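Local coordinates for protein phosphoserine phosphatase RsbX (Bacillus subtilis, PDB 3W42) that removes the phosphate from phosphorylated RsbS, a stressosome protein, and so acts as a manganese-binding negative regulator of the general stress factor sigma-B, at residues C40-G45 / F151-D156; V14-K19 / D190-L195. All blocks are in the same frame, centred on the assembly; numbering follows the deposited sequence.

Contact 1 (C40-G45 / F151-D156); sequences CAVADG and FIIHTD
Asp44 and Asp156 meet at a manganese ion, at one end of the interface between the two beta sheets of a PPM-type (PP2C-like) phosphatase sandwich. Asp44 OD2 and Asp156 OD1 both bind the metal and lie 2.9 Å apart. The ion probably offsets the repulsion between them. Asp189 completes the protein part of the site. The carboxylate planes are turned 78° from each other. A water donates to Asp44 OD2 at 2.8 Å and accepts from the backbone N of Asp156, so it ties the metal ligand to the loop after strand 150-154. Asn109 ND2 hydrogen-bonds to Asp156 OD2.

Behind the metal, the facing strands pack through side chains, with no direct hydrogen bond between them. Thr155 has OG1 between its backbone N and carbonyl carbon (chi1 65°), where it bonds to Asp27 and to the backbone N of Thr192. This leaves CG2 for the apolar side. Val42 and Ile153 run alongside one another from opposing strands, with Val42 CG2 3.7 Å from Ile153 CG2. In one of its two modelled positions, Cys40 SG is 3.7 Å from Ile153 CD1. The tightest carbon contact is Val42 CG1 against Thr155 CG2, at 3.4 Å.

Contact 2 (V14-K19 / D190-L195); sequences VYQLNK and DLTYIL
Two neighbouring antiparallel strands of the six-stranded sheet of the PPM fold, 10-17 and 191-198, meet here. Tyr15 with Tyr193 and Leu17 with Leu191 are the hydrogen-bonded pairs. The bond from Tyr15 N to Tyr193 O is 2.9 Å long and nearly straight, at 171°.

On the face with the tyrosines, Tyr15 CB sits over one face of the Tyr193 ring, 3.5 Å from its centroid, in a CH-pi contact. The rings are nearly parallel, 6° apart, but strongly displaced, with little overlap. Tyr15 CD1 also touches Leu191 CD2 at 3.7 Å. The Tyr193 hydroxyl bonds to Ser177.

The other face is mixed: Val14 packs beside Ile194, and Gln16 runs next to Thr192. Gln16 is extended through CG and CD, and its NE2 donates to Thr192 OG1 at 2.9 Å, with OG1 close to the amide plane. Asp27 also bonds to OG1. Beyond the strands, Lys19 N donates to Asp190 OD1 at 2.9 Å from the anti side, somewhat out of the carboxylate plane, while OD2 takes Gly26 N.

Strand 191-198 has strand 150-154 on its other edge. Helix 173-179 packs against Leu195, and strand 27-33 of the second sheet covers Val14, Gln16 and Ile194.

Contact 1 is mostly buried but open at its metal end; its centre is about 3 Å from the centre of the chain. The centre of contact 2 is about 10 Å from the chain centre, and this contact is only partly buried. Contact 1 joins the two sheets face to face, by packing and a shared metal. Contact 2 works within one sheet, mainly by backbone hydrogen bonds. They meet because strands 150-154 and 191-198 are neighbours: Ile153 O lies 2.9 Å from Ile194 N, a probable hydrogen bond, and Val42 CG2 packs on Ile194 CD1. Asp27 serves both, through Thr155 and Thr192. The metal ligand Asp189 directly precedes segment 190-195, bringing contact 2 close to the metal site.

Contact 1 (C40-G45 / F151-D156)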
loop_
_atom_site.group_PDB
_atom_site.type_symbol
_atom_site.label_atom_id
_atom_site.label_comp_id
_atom_site.label_asym_id
_atom_site.label_seq_id
_atom_site.Cartn_x
_atom_site.Cartn_y
_atom_site.Cartn_z
ATOM N N CYS A 40 0.625 -1.210 7.438
ATOM C CA CYS A 40 1.207 -0.458 6.307
ATOM C C CYS A 40 0.093 0.239 5.555
ATOM O O CYS A 40 -1.075 -0.069 5.623
ATOM C CB CYS A 40 2.168 -1.173 5.418
ATOM S SG CYS A 40 1.275 -2.463 4.493
ATOM N N ALA A 41 0.496 1.308 4.896
ATOM C CA ALA A 41 -0.422 2.121 4.117
ATOM C C ALA A 41 0.323 2.772 2.988
ATOM O O ALA A 41 1.503 3.122 3.135
ATOM C CB ALA A 41 -1.088 3.161 4.970
ATOM N N VAL A 42 -0.371 3.010 1.909
ATOM C CA VAL A 42 0.108 3.735 0.740
ATOM C C VAL A 42 -0.965 4.707 0.335
ATOM O O VAL A 42 -2.156 4.317 0.277
ATOM C CB VAL A 42 0.505 2.783 -0.418
ATOM C CG1 VAL A 42 0.924 3.573 -1.648
ATOM C CG2 VAL A 42 1.608 1.789 0.051
ATOM N N ALA A 43 -0.603 5.930 -0.001
ATOM C CA ALA A 43 -1.531 6.936 -0.419
ATOM C C ALA A 43 -0.986 7.779 -1.546
ATOM O O ALA A 43 0.232 7.986 -1.639
ATOM C CB ALA A 43 -1.922 7.850 0.790
ATOM N N ASP A 44 -1.875 8.278 -2.388
ATOM C CA ASP A 44 -1.524 9.142 -3.527
ATOM C C ASP A 44 -2.397 10.389 -3.419
ATOM O O ASP A 44 -3.621 10.329 -3.569
ATOM C CB ASP A 44 -1.770 8.364 -4.832
ATOM C CG ASP A 44 -1.390 9.114 -6.088
ATOM O OD1 ASP A 44 -1.088 10.333 -5.974
ATOM O OD2 ASP A 44 -1.394 8.490 -7.194
ATOM N N GLY A 45 -1.793 11.521 -3.118
ATOM C CA GLY A 45 -2.530 12.732 -2.971
ATOM C C GLY A 45 -3.091 13.275 -4.285
ATOM O O GLY A 45 -2.495 13.139 -5.327
ATOM N N PHE A 151 2.688 -10.286 -1.486
ATOM C CA PHE A 151 1.758 -9.241 -1.797
ATOM C C PHE A 151 2.455 -7.981 -2.296
ATOM O O PHE A 151 3.640 -7.753 -1.993
ATOM C CB PHE A 151 0.792 -8.930 -0.681
ATOM C CG PHE A 151 1.408 -8.281 0.546
ATOM C CD1 PHE A 151 1.619 -6.926 0.582
ATOM C CD2 PHE A 151 1.775 -9.038 1.644
ATOM C CE1 PHE A 151 2.223 -6.333 1.774
ATOM C CE2 PHE A 151 2.340 -8.421 2.776
ATOM C CZ PHE A 151 2.551 -7.094 2.834
ATOM N N ILE A 152 1.692 -7.131 -2.936
ATOM C CA ILE A 152 2.086 -5.776 -3.275
ATOM C C ILE A 152 0.952 -4.826 -3.013
ATOM O O ILE A 152 -0.229 -5.161 -3.272
ATOM C CB ILE A 152 2.568 -5.691 -4.732
ATOM C CG1 ILE A 152 3.206 -4.316 -5.055
ATOM C CG2 ILE A 152 1.456 -6.000 -5.736
ATOM C CD1 ILE A 152 3.853 -4.235 -6.448
ATOM N N ILE A 153 1.266 -3.631 -2.572
ATOM C CA ILE A 153 0.380 -2.465 -2.578
ATOM C C ILE A 153 1.059 -1.409 -3.424
ATOM O O ILE A 153 2.245 -1.125 -3.162
ATOM C CB ILE A 153 0.113 -1.894 -1.176
ATOM C CG1 ILE A 153 -0.505 -2.972 -0.265
ATOM C CG2 ILE A 153 -0.795 -0.696 -1.244
ATOM C CD1 ILE A 153 -0.527 -2.536 1.234
ATOM N N HIS A 154 0.399 -0.821 -4.410
ATOM C CA HIS A 154 1.080 0.147 -5.282
ATOM C C HIS A 154 0.188 1.270 -5.721
ATOM O O HIS A 154 -1.044 1.109 -5.919
ATOM C CB HIS A 154 1.676 -0.558 -6.492
ATOM C CG HIS A 154 0.717 -1.113 -7.485
ATOM N ND1 HIS A 154 0.144 -0.331 -8.466
ATOM C CD2 HIS A 154 0.234 -2.365 -7.720
ATOM C CE1 HIS A 154 -0.643 -1.119 -9.226
ATOM N NE2 HIS A 154 -0.596 -2.360 -8.792
ATOM N N THR A 155 0.767 2.445 -5.909
ATOM C CA THR A 155 0.097 3.560 -6.522
ATOM C C THR A 155 -0.050 3.368 -8.040
ATOM O O THR A 155 0.595 2.496 -8.654
ATOM C CB THR A 155 0.726 4.907 -6.146
ATOM O OG1 THR A 155 2.049 4.925 -6.680
ATOM C CG2 THR A 155 0.713 5.166 -4.652
ATOM N N ASP A 156 -0.831 4.252 -8.611
ATOM C CA ASP A 156 -1.078 4.224 -10.052
ATOM C C ASP A 156 0.111 4.545 -10.923
ATOM O O ASP A 156 0.074 4.316 -12.094
ATOM C CB ASP A 156 -2.291 5.104 -10.385
ATOM C CG ASP A 156 -2.075 6.580 -10.131
ATOM O OD1 ASP A 156 -0.995 6.956 -9.645
ATOM O OD2 ASP A 156 -3.042 7.349 -10.430
HETATM O O HOH W 1 -2.449 5.908 -7.022
#

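Contact 2 (V14-K19 / D190-L195)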
loop_
_atom_site.group_PDB
_atom_site.type_symbol
_atom_site.label_atom_id
_atom_site.label_comp_id
_atom_site.label_asym_id
_atom_site.label_seq_id
_atom_site.Cartn_x
_atom_site.Cartn_y
_atom_site.Cartn_z
ATOM N N VAL A 14 10.033 -1.457 0.395
ATOM C CA VAL A 14 9.309 -0.273 -0.046
ATOM C C VAL A 14 10.145 0.406 -1.132
ATOM O O VAL A 14 11.367 0.632 -0.916
ATOM C CB VAL A 14 9.049 0.716 1.070
ATOM C CG1 VAL A 14 8.280 1.949 0.520
ATOM C CG2 VAL A 14 8.425 0.062 2.228
ATOM N N TYR A 15 9.548 0.729 -2.258
ATOM C CA TYR A 15 10.155 1.452 -3.365
ATOM C C TYR A 15 9.382 2.723 -3.557
ATOM O O TYR A 15 8.140 2.708 -3.605
ATOM C CB TYR A 15 10.062 0.597 -4.623
ATOM C CG TYR A 15 10.578 1.301 -5.904
ATOM C CD1 TYR A 15 9.771 2.285 -6.555
ATOM C CD2 TYR A 15 11.757 1.006 -6.431
ATOM C CE1 TYR A 15 10.233 3.047 -7.641
ATOM C CE2 TYR A 15 12.201 1.747 -7.622
ATOM C CZ TYR A 15 11.437 2.755 -8.155
ATOM O OH TYR A 15 11.888 3.452 -9.303
ATOM N N GLN A 16 10.087 3.856 -3.727
ATOM C CA GLN A 16 9.424 5.066 -4.145
ATOM C C GLN A 16 10.335 5.878 -5.028
ATOM O O GLN A 16 11.524 6.067 -4.697
ATOM C CB GLN A 16 8.994 5.920 -2.939
ATOM C CG GLN A 16 8.190 7.139 -3.353
ATOM C CD GLN A 16 7.623 7.846 -2.205
ATOM O OE1 GLN A 16 8.326 8.683 -1.603
ATOM N NE2 GLN A 16 6.369 7.634 -1.894
ATOM N N LEU A 17 9.817 6.404 -6.098
ATOM C CA LEU A 17 10.550 7.328 -6.965
ATOM C C LEU A 17 9.595 8.379 -7.484
ATOM O O LEU A 17 8.456 8.100 -7.826
ATOM C CB LEU A 17 11.203 6.630 -8.152
ATOM C CG LEU A 17 12.516 7.370 -8.538
ATOM C CD1 LEU A 17 13.653 7.112 -7.481
ATOM C CD2 LEU A 17 12.940 6.782 -9.864
ATOM N N ASN A 18 10.053 9.616 -7.518
ATOM C CA ASN A 18 9.235 10.704 -7.989
ATOM C C ASN A 18 9.089 10.664 -9.505
ATOM O O ASN A 18 9.961 10.196 -10.252
ATOM C CB ASN A 18 9.889 12.062 -7.633
ATOM C CG ASN A 18 9.855 12.332 -6.185
ATOM O OD1 ASN A 18 9.508 11.506 -5.338
ATOM N ND2 ASN A 18 10.218 13.603 -5.837
ATOM N N LYS A 19 8.001 11.246 -9.995
ATOM C CA LYS A 19 7.844 11.620 -11.373
ATOM C C LYS A 19 9.086 12.363 -11.864
ATOM O O LYS A 19 9.682 13.163 -11.122
ATOM C CB LYS A 19 6.662 12.566 -11.510
ATOM C CG LYS A 19 6.412 13.038 -12.935
ATOM C CD LYS A 19 5.160 13.830 -13.049
ATOM C CE LYS A 19 4.941 14.453 -14.476
ATOM N NZ LYS A 19 3.757 15.341 -14.544
ATOM N N ASP A 190 4.780 9.762 -9.987
ATOM C CA ASP A 190 5.280 9.178 -8.767
ATOM C C ASP A 190 4.898 7.707 -8.711
ATOM O O ASP A 190 3.765 7.341 -9.087
ATOM C CB ASP A 190 4.669 9.894 -7.576
ATOM C CG ASP A 190 4.982 11.408 -7.518
ATOM O OD1 ASP A 190 6.091 11.799 -7.910
ATOM O OD2 ASP A 190 4.120 12.139 -7.005
ATOM N N LEU A 191 5.817 6.893 -8.257
ATOM C CA LEU A 191 5.609 5.429 -8.233
ATOM C C LEU A 191 6.033 4.947 -6.882
ATOM O O LEU A 191 7.213 5.100 -6.494
ATOM C CB LEU A 191 6.440 4.800 -9.348
ATOM C CG LEU A 191 6.200 3.354 -9.700
ATOM C CD1 LEU A 191 6.842 3.019 -11.042
ATOM C CD2 LEU A 191 6.688 2.406 -8.667
ATOM N N THR A 192 5.103 4.314 -6.138
ATOM C CA THR A 192 5.320 3.749 -4.804
ATOM C C THR A 192 4.793 2.380 -4.761
ATOM O O THR A 192 3.649 2.137 -5.193
ATOM C CB THR A 192 4.652 4.631 -3.723
ATOM O OG1 THR A 192 5.087 5.967 -3.843
ATOM C CG2 THR A 192 4.979 4.146 -2.356
ATOM N N TYR A 193 5.561 1.447 -4.192
ATOM C CA TYR A 193 4.999 0.134 -3.896
ATOM C C TYR A 193 5.618 -0.412 -2.640
ATOM O O TYR A 193 6.749 -0.106 -2.275
ATOM C CB TYR A 193 5.115 -0.866 -5.083
ATOM C CG TYR A 193 6.481 -1.183 -5.593
ATOM C CD1 TYR A 193 7.311 -2.092 -4.974
ATOM C CD2 TYR A 193 6.941 -0.604 -6.763
ATOM C CE1 TYR A 193 8.566 -2.404 -5.522
ATOM C CE2 TYR A 193 8.160 -0.938 -7.305
ATOM C CZ TYR A 193 8.968 -1.810 -6.696
ATOM O OH TYR A 193 10.188 -2.109 -7.276
ATOM N N ILE A 194 4.844 -1.277 -1.972
ATOM C CA ILE A 194 5.280 -2.062 -0.835
ATOM C C ILE A 194 5.102 -3.511 -1.212
ATOM O O ILE A 194 4.015 -3.916 -1.595
ATOM C CB ILE A 194 4.504 -1.747 0.437
ATOM C CG1 ILE A 194 4.600 -0.284 0.854
ATOM C CG2 ILE A 194 4.921 -2.698 1.568
ATOM C CD1 ILE A 194 3.843 0.086 2.133
ATOM N N LEU A 195 6.160 -4.301 -1.105
ATOM C CA LEU A 195 6.157 -5.725 -1.295
ATOM C C LEU A 195 6.275 -6.429 0.049
ATOM O O LEU A 195 7.089 -6.002 0.902
ATOM C CB LEU A 195 7.340 -6.152 -2.111
ATOM C CG LEU A 195 7.293 -5.725 -3.576
ATOM C CD1 LEU A 195 8.571 -5.911 -4.305
ATOM C CD2 LEU A 195 6.159 -6.740 -4.314
#